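Long-range contact in 16S rRNA (guanine(1405)-N(7))-methyltransferase (Klebsiella pneumoniae, PDB 6PI9), which probably methylates N7 of guanine 1405 in 16S rRNA, using S-adenosyl-L-methionine as methyl donor, and thereby confers resistance to aminoglycosides: residues L111-N125 against P173-L185. Residues are numbered along the deposited sequence; the frame is centred on the assembly and turned at random.
Sequences LGADARVLDLACGLN and PAEEADAALLMKL. With SAH (S-adenosyl-L-homocysteine), chain B.
L181 and V117 meet on one face of two parallel neighbouring strands, 117-120 and 179-183, where one leucine serves several partners. CB of L181 lies 3.8 Å from L118 O and close to D119 OD1. Its CG, set anti to the carbonyl carbon (chi1 -47°), comes 3.7 Å from both V117 CG1 and L118 O. Branch CD1 touches V117 CG1, D119 CG and N125 ND2, while CD2 runs the other way to L111 CD2, the two leucines crossing at about a right angle. Next to CD1, N125 ND2 donates to D119 OD2 at 2.8 Å, holding the amide near M183 SD. Backbone bonds fix this register: L118 N gives to A179 O, L181 N to L118 O (2.9 Å), and L120 N to L181 O. The strands are the first and fourth of the seven-stranded class I methyltransferase sheet (order 3-2-1-4-5-7-6, strand 7 antiparallel), adjacent at its middle, with the cofactor pocket at their C-terminal ends. Here the amino group of S-adenosyl-L-homocysteine donates to A121 O and M183 O, one carbonyl from each segment. On the opposite face A177 CB presses tightly on L118 CG (3.4 Å), and L120 lies alongside L182. At the far end D178 grips R116 twice: its OD2 takes R116 N through the anti lone pair in a nearly straight bond (173°), and its own N donates to R116 O, which also accepts from A179 N.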
ATOM      1  N   LEU A 111      11.720  -5.311 -26.124  1.00 54.19           N
ATOM      2  CA  LEU A 111      10.358  -5.625 -26.569  1.00 56.33           C
ATOM      3  C   LEU A 111      10.340  -5.820 -28.082  1.00 58.85           C
ATOM      4  O   LEU A 111       9.642  -6.699 -28.608  1.00 55.47           O
ATOM      5  CB  LEU A 111       9.383  -4.503 -26.185  1.00 53.36           C
ATOM      6  CG  LEU A 111       9.247  -4.062 -24.722  1.00 55.14           C
ATOM      7  CD1 LEU A 111       8.327  -2.870 -24.649  1.00 57.69           C
ATOM      8  CD2 LEU A 111       8.680  -5.201 -23.862  1.00 50.34           C
ATOM      9  N   GLY A 112      11.135  -5.033 -28.777  1.00 67.84           N
ATOM     10  CA  GLY A 112      11.227  -5.088 -30.215  1.00 72.40           C
ATOM     11  C   GLY A 112      10.396  -3.999 -30.859  1.00 73.09           C
ATOM     12  O   GLY A 112       9.450  -3.458 -30.271  1.00 72.77           O
ATOM     13  N   ALA A 113      10.767  -3.670 -32.091  1.00 71.59           N
ATOM     14  CA  ALA A 113      10.058  -2.643 -32.842  1.00 74.91           C
ATOM     15  C   ALA A 113       8.627  -3.087 -33.113  1.00 76.35           C
ATOM     16  O   ALA A 113       8.392  -4.223 -33.541  1.00 73.73           O
ATOM     17  CB  ALA A 113      10.784  -2.355 -34.159  1.00 73.52           C
ATOM     18  N   ASP A 114       7.680  -2.172 -32.878  1.00 78.33           N
ATOM     19  CA  ASP A 114       6.240  -2.413 -33.041  1.00 79.76           C
ATOM     20  C   ASP A 114       5.821  -3.782 -32.484  1.00 68.61           C
ATOM     21  O   ASP A 114       5.143  -4.575 -33.143  1.00 71.67           O
ATOM     22  CB  ASP A 114       5.821  -2.259 -34.512  1.00 88.39           C
ATOM     23  CG  ASP A 114       6.293  -0.937 -35.132  1.00 96.32           C
ATOM     24  OD1 ASP A 114       7.372  -0.920 -35.773  1.00 97.37           O
ATOM     25  OD2 ASP A 114       5.582   0.085 -34.973  1.00100.79           O
ATOM     26  N   ALA A 115       6.234  -4.064 -31.254  1.00 57.53           N
ATOM     27  CA  ALA A 115       5.875  -5.335 -30.654  1.00 53.58           C
ATOM     28  C   ALA A 115       4.384  -5.377 -30.321  1.00 58.15           C
ATOM     29  O   ALA A 115       3.768  -4.352 -30.037  1.00 62.06           O
ATOM     30  CB  ALA A 115       6.664  -5.560 -29.380  1.00 51.00           C
ATOM     31  N   ARG A 116       3.813  -6.584 -30.349  1.00 56.00           N
ATOM     32  CA  ARG A 116       2.519  -6.845 -29.727  1.00 53.06           C
ATOM     33  C   ARG A 116       2.791  -7.170 -28.275  1.00 48.25           C
ATOM     34  O   ARG A 116       3.498  -8.150 -27.983  1.00 44.05           O
ATOM     35  CB  ARG A 116       1.791  -8.021 -30.359  1.00 57.76           C
ATOM     36  CG  ARG A 116       0.462  -8.374 -29.647  1.00 55.58           C
ATOM     37  CD  ARG A 116      -0.566  -7.237 -29.748  1.00 57.82           C
ATOM     38  NE  ARG A 116      -1.910  -7.714 -29.345  1.00 54.69           N
ATOM     39  CZ  ARG A 116      -2.968  -6.932 -29.173  1.00 57.79           C
ATOM     40  NH1 ARG A 116      -2.869  -5.620 -29.360  1.00 57.30           N
ATOM     41  NH2 ARG A 116      -4.142  -7.465 -28.798  1.00 59.14           N
ATOM     42  N   VAL A 117       2.244  -6.364 -27.366  1.00 43.37           N
ATOM     43  CA  VAL A 117       2.640  -6.419 -25.949  1.00 41.21           C
ATOM     44  C   VAL A 117       1.400  -6.691 -25.107  1.00 44.88           C
ATOM     45  O   VAL A 117       0.419  -5.954 -25.206  1.00 50.01           O
ATOM     46  CB  VAL A 117       3.292  -5.098 -25.491  1.00 42.68           C
ATOM     47  CG1 VAL A 117       3.625  -5.134 -24.033  1.00 41.58           C
ATOM     48  CG2 VAL A 117       4.586  -4.808 -26.285  1.00 48.50           C
ATOM     49  N   LEU A 118       1.448  -7.708 -24.252  1.00 37.06           N
ATOM     50  CA  LEU A 118       0.402  -7.912 -23.250  1.00 42.23           C
ATOM     51  C   LEU A 118       0.837  -7.204 -21.970  1.00 41.43           C
ATOM     52  O   LEU A 118       1.956  -7.393 -21.541  1.00 42.25           O
ATOM     53  CB  LEU A 118       0.257  -9.395 -22.932  1.00 43.20           C
ATOM     54  CG  LEU A 118       0.001 -10.349 -24.080  1.00 47.41           C
ATOM     55  CD1 LEU A 118      -0.282 -11.719 -23.473  1.00 47.04           C
ATOM     56  CD2 LEU A 118      -1.136  -9.849 -24.934  1.00 51.18           C
ATOM     57  N   ASP A 119      -0.035  -6.412 -21.349  1.00 38.20           N
ATOM     58  CA  ASP A 119       0.337  -5.720 -20.098  1.00 37.96           C
ATOM     59  C   ASP A 119      -0.576  -6.304 -19.023  1.00 37.35           C
ATOM     60  O   ASP A 119      -1.756  -5.971 -18.979  1.00 36.40           O
ATOM     61  CB  ASP A 119       0.152  -4.214 -20.263  1.00 36.98           C
ATOM     62  CG  ASP A 119       0.751  -3.410 -19.151  1.00 43.99           C
ATOM     63  OD1 ASP A 119       1.067  -3.976 -18.060  1.00 38.28           O
ATOM     64  OD2 ASP A 119       0.908  -2.174 -19.395  1.00 43.54           O
ATOM     65  N   LEU A 120      -0.039  -7.197 -18.164  1.00 38.76           N
ATOM     66  CA  LEU A 120      -0.887  -8.011 -17.286  1.00 37.79           C
ATOM     67  C   LEU A 120      -1.028  -7.271 -15.973  1.00 34.94           C
ATOM     68  O   LEU A 120      -0.021  -6.827 -15.415  1.00 34.35           O
ATOM     69  CB  LEU A 120      -0.271  -9.380 -16.998  1.00 36.16           C
ATOM     70  CG  LEU A 120      -0.547 -10.550 -17.923  1.00 46.35           C
ATOM     71  CD1 LEU A 120       0.045 -10.227 -19.236  1.00 49.70           C
ATOM     72  CD2 LEU A 120       0.125 -11.796 -17.370  1.00 45.17           C
ATOM     73  N   ALA A 121      -2.267  -7.104 -15.519  1.00 33.95           N
ATOM     74  CA  ALA A 121      -2.555  -6.268 -14.369  1.00 38.07           C
ATOM     75  C   ALA A 121      -2.021  -4.872 -14.646  1.00 29.25           C
ATOM     76  O   ALA A 121      -1.188  -4.333 -13.932  1.00 34.59           O
ATOM     77  CB  ALA A 121      -1.942  -6.856 -13.091  1.00 36.74           C
ATOM     78  N   CYS A 122      -2.553  -4.279 -15.723  1.00 33.74           N
ATOM     79  CA  CYS A 122      -1.920  -3.163 -16.408  1.00 34.94           C
ATOM     80  C   CYS A 122      -2.072  -1.845 -15.682  1.00 35.49           C
ATOM     81  O   CYS A 122      -1.266  -0.944 -15.922  1.00 38.82           O
ATOM     82  CB  CYS A 122      -2.496  -3.011 -17.831  1.00 32.85           C
ATOM     83  SG  CYS A 122      -4.281  -2.634 -17.883  1.00 40.81           S
ATOM     84  N   GLY A 123      -3.060  -1.725 -14.792  1.00 36.44           N
ATOM     85  CA  GLY A 123      -3.319  -0.430 -14.178  1.00 36.98           C
ATOM     86  C   GLY A 123      -3.488   0.627 -15.241  1.00 41.56           C
ATOM     87  O   GLY A 123      -4.190   0.422 -16.222  1.00 42.94           O
ATOM     88  N   LEU A 124      -2.779   1.754 -15.097  1.00 42.96           N
ATOM     89  CA  LEU A 124      -2.751   2.755 -16.163  1.00 46.64           C
ATOM     90  C   LEU A 124      -1.480   2.697 -17.011  1.00 42.44           C
ATOM     91  O   LEU A 124      -1.243   3.587 -17.824  1.00 43.09           O
ATOM     92  CB  LEU A 124      -2.906   4.156 -15.588  1.00 53.86           C
ATOM     93  CG  LEU A 124      -4.221   4.421 -14.858  1.00 56.10           C
ATOM     94  CD1 LEU A 124      -4.189   5.849 -14.300  1.00 56.03           C
ATOM     95  CD2 LEU A 124      -5.481   4.217 -15.758  1.00 57.17           C
ATOM     96  N   ASN A 125      -0.654   1.666 -16.845  1.00 42.31           N
ATOM     97  CA  ASN A 125       0.623   1.645 -17.552  1.00 42.68           C
ATOM     98  C   ASN A 125       0.493   1.711 -19.076  1.00 45.55           C
ATOM     99  O   ASN A 125       1.412   2.257 -19.714  1.00 48.92           O
ATOM    100  CB  ASN A 125       1.411   0.402 -17.132  1.00 41.40           C
ATOM    101  CG  ASN A 125       2.812   0.401 -17.723  1.00 49.52           C
ATOM    102  OD1 ASN A 125       3.630   1.289 -17.408  1.00 45.44           O
ATOM    103  ND2 ASN A 125       3.084  -0.560 -18.600  1.00 50.52           N
ATOM    104  N   PRO A 173      -3.971 -15.806 -19.422  1.00 42.52           N
ATOM    105  CA  PRO A 173      -4.262 -15.183 -20.723  1.00 42.56           C
ATOM    106  C   PRO A 173      -3.759 -16.033 -21.862  1.00 47.59           C
ATOM    107  O   PRO A 173      -2.600 -16.483 -21.852  1.00 48.21           O
ATOM    108  CB  PRO A 173      -3.523 -13.852 -20.669  1.00 40.51           C
ATOM    109  CG  PRO A 173      -3.513 -13.516 -19.134  1.00 43.05           C
ATOM    110  CD  PRO A 173      -3.385 -14.846 -18.447  1.00 42.77           C
ATOM    111  N   ALA A 174      -4.639 -16.242 -22.853  1.00 47.75           N
ATOM    112  CA  ALA A 174      -4.357 -17.114 -23.985  1.00 45.66           C
ATOM    113  C   ALA A 174      -3.862 -16.361 -25.222  1.00 48.55           C
ATOM    114  O   ALA A 174      -3.581 -16.996 -26.248  1.00 50.04           O
ATOM    115  CB  ALA A 174      -5.604 -17.929 -24.330  1.00 50.41           C
ATOM    116  N   GLU A 175      -3.720 -15.039 -25.150  1.00 45.28           N
ATOM    117  CA  GLU A 175      -3.333 -14.269 -26.319  1.00 51.43           C
ATOM    118  C   GLU A 175      -1.900 -14.596 -26.726  1.00 57.18           C
ATOM    119  O   GLU A 175      -1.064 -14.975 -25.889  1.00 59.47           O
ATOM    120  CB  GLU A 175      -3.472 -12.770 -26.045  1.00 49.15           C
ATOM    121  CG  GLU A 175      -4.936 -12.343 -25.886  1.00 51.58           C
ATOM    122  CD  GLU A 175      -5.422 -12.389 -24.439  1.00 50.69           C
ATOM    123  OE1 GLU A 175      -6.504 -11.820 -24.168  1.00 49.73           O
ATOM    124  OE2 GLU A 175      -4.715 -12.975 -23.578  1.00 48.22           O
ATOM    125  N   GLU A 176      -1.637 -14.470 -28.030  1.00 52.98           N
ATOM    126  CA  GLU A 176      -0.292 -14.487 -28.591  1.00 56.05           C
ATOM    127  C   GLU A 176       0.311 -13.100 -28.527  1.00 56.36           C
ATOM    128  O   GLU A 176      -0.337 -12.124 -28.911  1.00 56.96           O
ATOM    129  CB  GLU A 176      -0.322 -14.889 -30.058  1.00 66.46           C
ATOM    130  CG  GLU A 176      -0.881 -16.211 -30.296  1.00 76.61           C
ATOM    131  CD  GLU A 176      -0.026 -17.062 -31.202  1.00 87.05           C
ATOM    132  OE1 GLU A 176       0.165 -18.237 -30.840  1.00 91.60           O
ATOM    133  OE2 GLU A 176       0.401 -16.589 -32.292  1.00 89.09           O
ATOM    134  N   ALA A 177       1.577 -13.016 -28.141  1.00 51.40           N
ATOM    135  CA  ALA A 177       2.216 -11.711 -28.170  1.00 50.40           C
ATOM    136  C   ALA A 177       3.726 -11.860 -28.311  1.00 51.40           C
ATOM    137  O   ALA A 177       4.290 -12.944 -28.157  1.00 52.04           O
ATOM    138  CB  ALA A 177       1.861 -10.902 -26.931  1.00 45.97           C
ATOM    139  N   ASP A 178       4.367 -10.748 -28.653  1.00 49.21           N
ATOM    140  CA  ASP A 178       5.822 -10.715 -28.711  1.00 48.65           C
ATOM    141  C   ASP A 178       6.423 -10.606 -27.324  1.00 45.49           C
ATOM    142  O   ASP A 178       7.517 -11.136 -27.066  1.00 45.81           O
ATOM    143  CB  ASP A 178       6.245  -9.556 -29.595  1.00 50.17           C
ATOM    144  CG  ASP A 178       5.816  -9.780 -31.040  1.00 56.90           C
ATOM    145  OD1 ASP A 178       6.191 -10.852 -31.559  1.00 59.55           O
ATOM    146  OD2 ASP A 178       5.065  -8.962 -31.620  1.00 55.96           O
ATOM    147  N   ALA A 179       5.730  -9.936 -26.416  1.00 42.62           N
ATOM    148  CA  ALA A 179       6.269  -9.748 -25.077  1.00 41.29           C
ATOM    149  C   ALA A 179       5.112  -9.608 -24.125  1.00 41.14           C
ATOM    150  O   ALA A 179       4.046  -9.142 -24.530  1.00 41.07           O
ATOM    151  CB  ALA A 179       7.161  -8.490 -25.019  1.00 43.71           C
ATOM    152  N   ALA A 180       5.310 -10.002 -22.839  1.00 35.92           N
ATOM    153  CA  ALA A 180       4.332  -9.730 -21.806  1.00 35.44           C
ATOM    154  C   ALA A 180       5.009  -9.057 -20.627  1.00 34.32           C
ATOM    155  O   ALA A 180       6.163  -9.361 -20.303  1.00 34.49           O
ATOM    156  CB  ALA A 180       3.632 -10.980 -21.270  1.00 36.50           C
ATOM    157  N   LEU A 181       4.287  -8.104 -20.045  1.00 29.41           N
ATOM    158  CA  LEU A 181       4.768  -7.307 -18.931  1.00 33.09           C
ATOM    159  C   LEU A 181       4.032  -7.813 -17.715  1.00 35.71           C
ATOM    160  O   LEU A 181       2.812  -7.979 -17.767  1.00 32.13           O
ATOM    161  CB  LEU A 181       4.467  -5.820 -19.141  1.00 34.40           C
ATOM    162  CG  LEU A 181       4.812  -5.263 -20.530  1.00 36.59           C
ATOM    163  CD1 LEU A 181       4.460  -3.773 -20.616  1.00 40.57           C
ATOM    164  CD2 LEU A 181       6.334  -5.441 -20.841  1.00 35.00           C
ATOM    165  N   LEU A 182       4.790  -8.136 -16.654  1.00 30.92           N
ATOM    166  CA  LEU A 182       4.252  -8.543 -15.354  1.00 27.79           C
ATOM    167  C   LEU A 182       4.896  -7.612 -14.348  1.00 28.94           C
ATOM    168  O   LEU A 182       5.867  -7.995 -13.649  1.00 27.39           O
ATOM    169  CB  LEU A 182       4.590 -10.005 -15.046  1.00 26.92           C
ATOM    170  CG  LEU A 182       3.870 -10.991 -16.000  1.00 29.70           C
ATOM    171  CD1 LEU A 182       4.725 -11.162 -17.262  1.00 36.30           C
ATOM    172  CD2 LEU A 182       3.733 -12.373 -15.310  1.00 32.90           C
ATOM    173  N   MET A 183       4.400  -6.371 -14.285  1.00 27.77           N
ATOM    174  CA  MET A 183       5.106  -5.323 -13.556  1.00 28.33           C
ATOM    175  C   MET A 183       4.427  -5.132 -12.197  1.00 31.58           C
ATOM    176  O   MET A 183       3.205  -4.890 -12.141  1.00 29.50           O
ATOM    177  CB  MET A 183       5.113  -4.050 -14.411  1.00 30.63           C
ATOM    178  CG  MET A 183       5.970  -4.234 -15.679  1.00 34.18           C
ATOM    179  SD  MET A 183       5.598  -2.936 -16.919  1.00 41.67           S
ATOM    180  CE  MET A 183       5.934  -1.446 -15.973  1.00 42.39           C
ATOM    181  N   LYS A 184       5.218  -5.250 -11.113  1.00 28.04           N
ATOM    182  CA  LYS A 184       4.734  -5.084  -9.738  1.00 28.27           C
ATOM    183  C   LYS A 184       3.517  -5.948  -9.482  1.00 28.45           C
ATOM    184  O   LYS A 184       2.521  -5.529  -8.852  1.00 33.03           O
ATOM    185  CB  LYS A 184       4.428  -3.608  -9.480  1.00 28.41           C
ATOM    186  CG  LYS A 184       5.736  -2.791  -9.531  1.00 27.36           C
ATOM    187  CD  LYS A 184       5.362  -1.247  -9.471  1.00 34.99           C
ATOM    188  CE  LYS A 184       6.652  -0.364  -9.482  1.00 37.71           C
ATOM    189  NZ  LYS A 184       6.207   1.094  -9.665  1.00 40.18           N
ATOM    190  N   LEU A 185       3.579  -7.144  -9.997  1.00 26.53           N
ATOM    191  CA  LEU A 185       2.429  -8.036 -10.019  1.00 28.35           C
ATOM    192  C   LEU A 185       2.662  -9.340  -9.277  1.00 27.83           C
ATOM    193  O   LEU A 185       1.785  -9.793  -8.555  1.00 28.41           O
ATOM    194  CB  LEU A 185       2.086  -8.362 -11.487  1.00 30.79           C
ATOM    195  CG  LEU A 185       1.135  -9.558 -11.644  1.00 33.36           C
ATOM    196  CD1 LEU A 185      -0.225  -9.237 -11.014  1.00 33.74           C
ATOM    197  CD2 LEU A 185       0.955  -9.824 -13.142  1.00 35.03           C
TER
HETATM  198  N   SAH B 301       1.455  -3.308 -13.743  1.00 31.10           N
HETATM  199  CA  SAH B 301       0.954  -1.958 -13.400  1.00 37.56           C
HETATM  200  CB  SAH B 301       0.106  -2.004 -12.141  1.00 32.30           C
HETATM  201  CG  SAH B 301       0.736  -2.664 -10.880  1.00 33.14           C
HETATM  202  SD  SAH B 301      -0.316  -2.369  -9.385  1.00 39.99           S
HETATM  203  C   SAH B 301       2.123  -0.974 -13.201  1.00 42.37           C
HETATM  204  O   SAH B 301       3.225  -1.464 -12.879  1.00 39.26           O
HETATM  205  OXT SAH B 301       1.973   0.260 -13.306  1.00 39.30           O
HETATM  206  C5' SAH B 301      -1.075  -4.046  -9.260  1.00 39.29           C
HETATM  207  C4' SAH B 301      -2.280  -4.253 -10.224  1.00 38.86           C
HETATM  208  O4' SAH B 301      -2.673  -5.643 -10.215  1.00 37.65           O
HETATM  209  C3' SAH B 301      -3.569  -3.418  -9.971  1.00 40.94           C
HETATM  210  O3' SAH B 301      -3.922  -2.665 -11.149  1.00 41.88           O
HETATM  211  C2' SAH B 301      -4.658  -4.447  -9.674  1.00 38.14           C
HETATM  212  O2' SAH B 301      -5.892  -4.024 -10.257  1.00 39.56           O
HETATM  213  C1' SAH B 301      -4.097  -5.666 -10.422  1.00 34.99           C
HETATM  214  N9  SAH B 301      -4.512  -6.945  -9.879  1.00 32.75           N
HETATM  215  C8  SAH B 301      -4.402  -7.369  -8.580  1.00 35.06           C
HETATM  216  N7  SAH B 301      -4.794  -8.678  -8.533  1.00 34.29           N
HETATM  217  C5  SAH B 301      -5.204  -9.040  -9.791  1.00 32.95           C
HETATM  218  C6  SAH B 301      -5.737 -10.190 -10.326  1.00 34.53           C
HETATM  219  N6  SAH B 301      -6.029 -11.245  -9.595  1.00 31.44           N
HETATM  220  N1  SAH B 301      -5.959 -10.234 -11.693  1.00 30.01           N
HETATM  221  C2  SAH B 301      -5.754  -9.149 -12.477  1.00 30.24           C
HETATM  222  N3  SAH B 301      -5.240  -7.986 -11.968  1.00 33.28           N
HETATM  223  C4  SAH B 301      -4.980  -7.975 -10.630  1.00 30.83           C
HETATM  224  O   HOH W   1      -2.398 -10.491 -28.853  1.00 53.37           O
HETATM  225  O   HOH W   2       2.235  -5.538 -15.963  1.00 32.46           O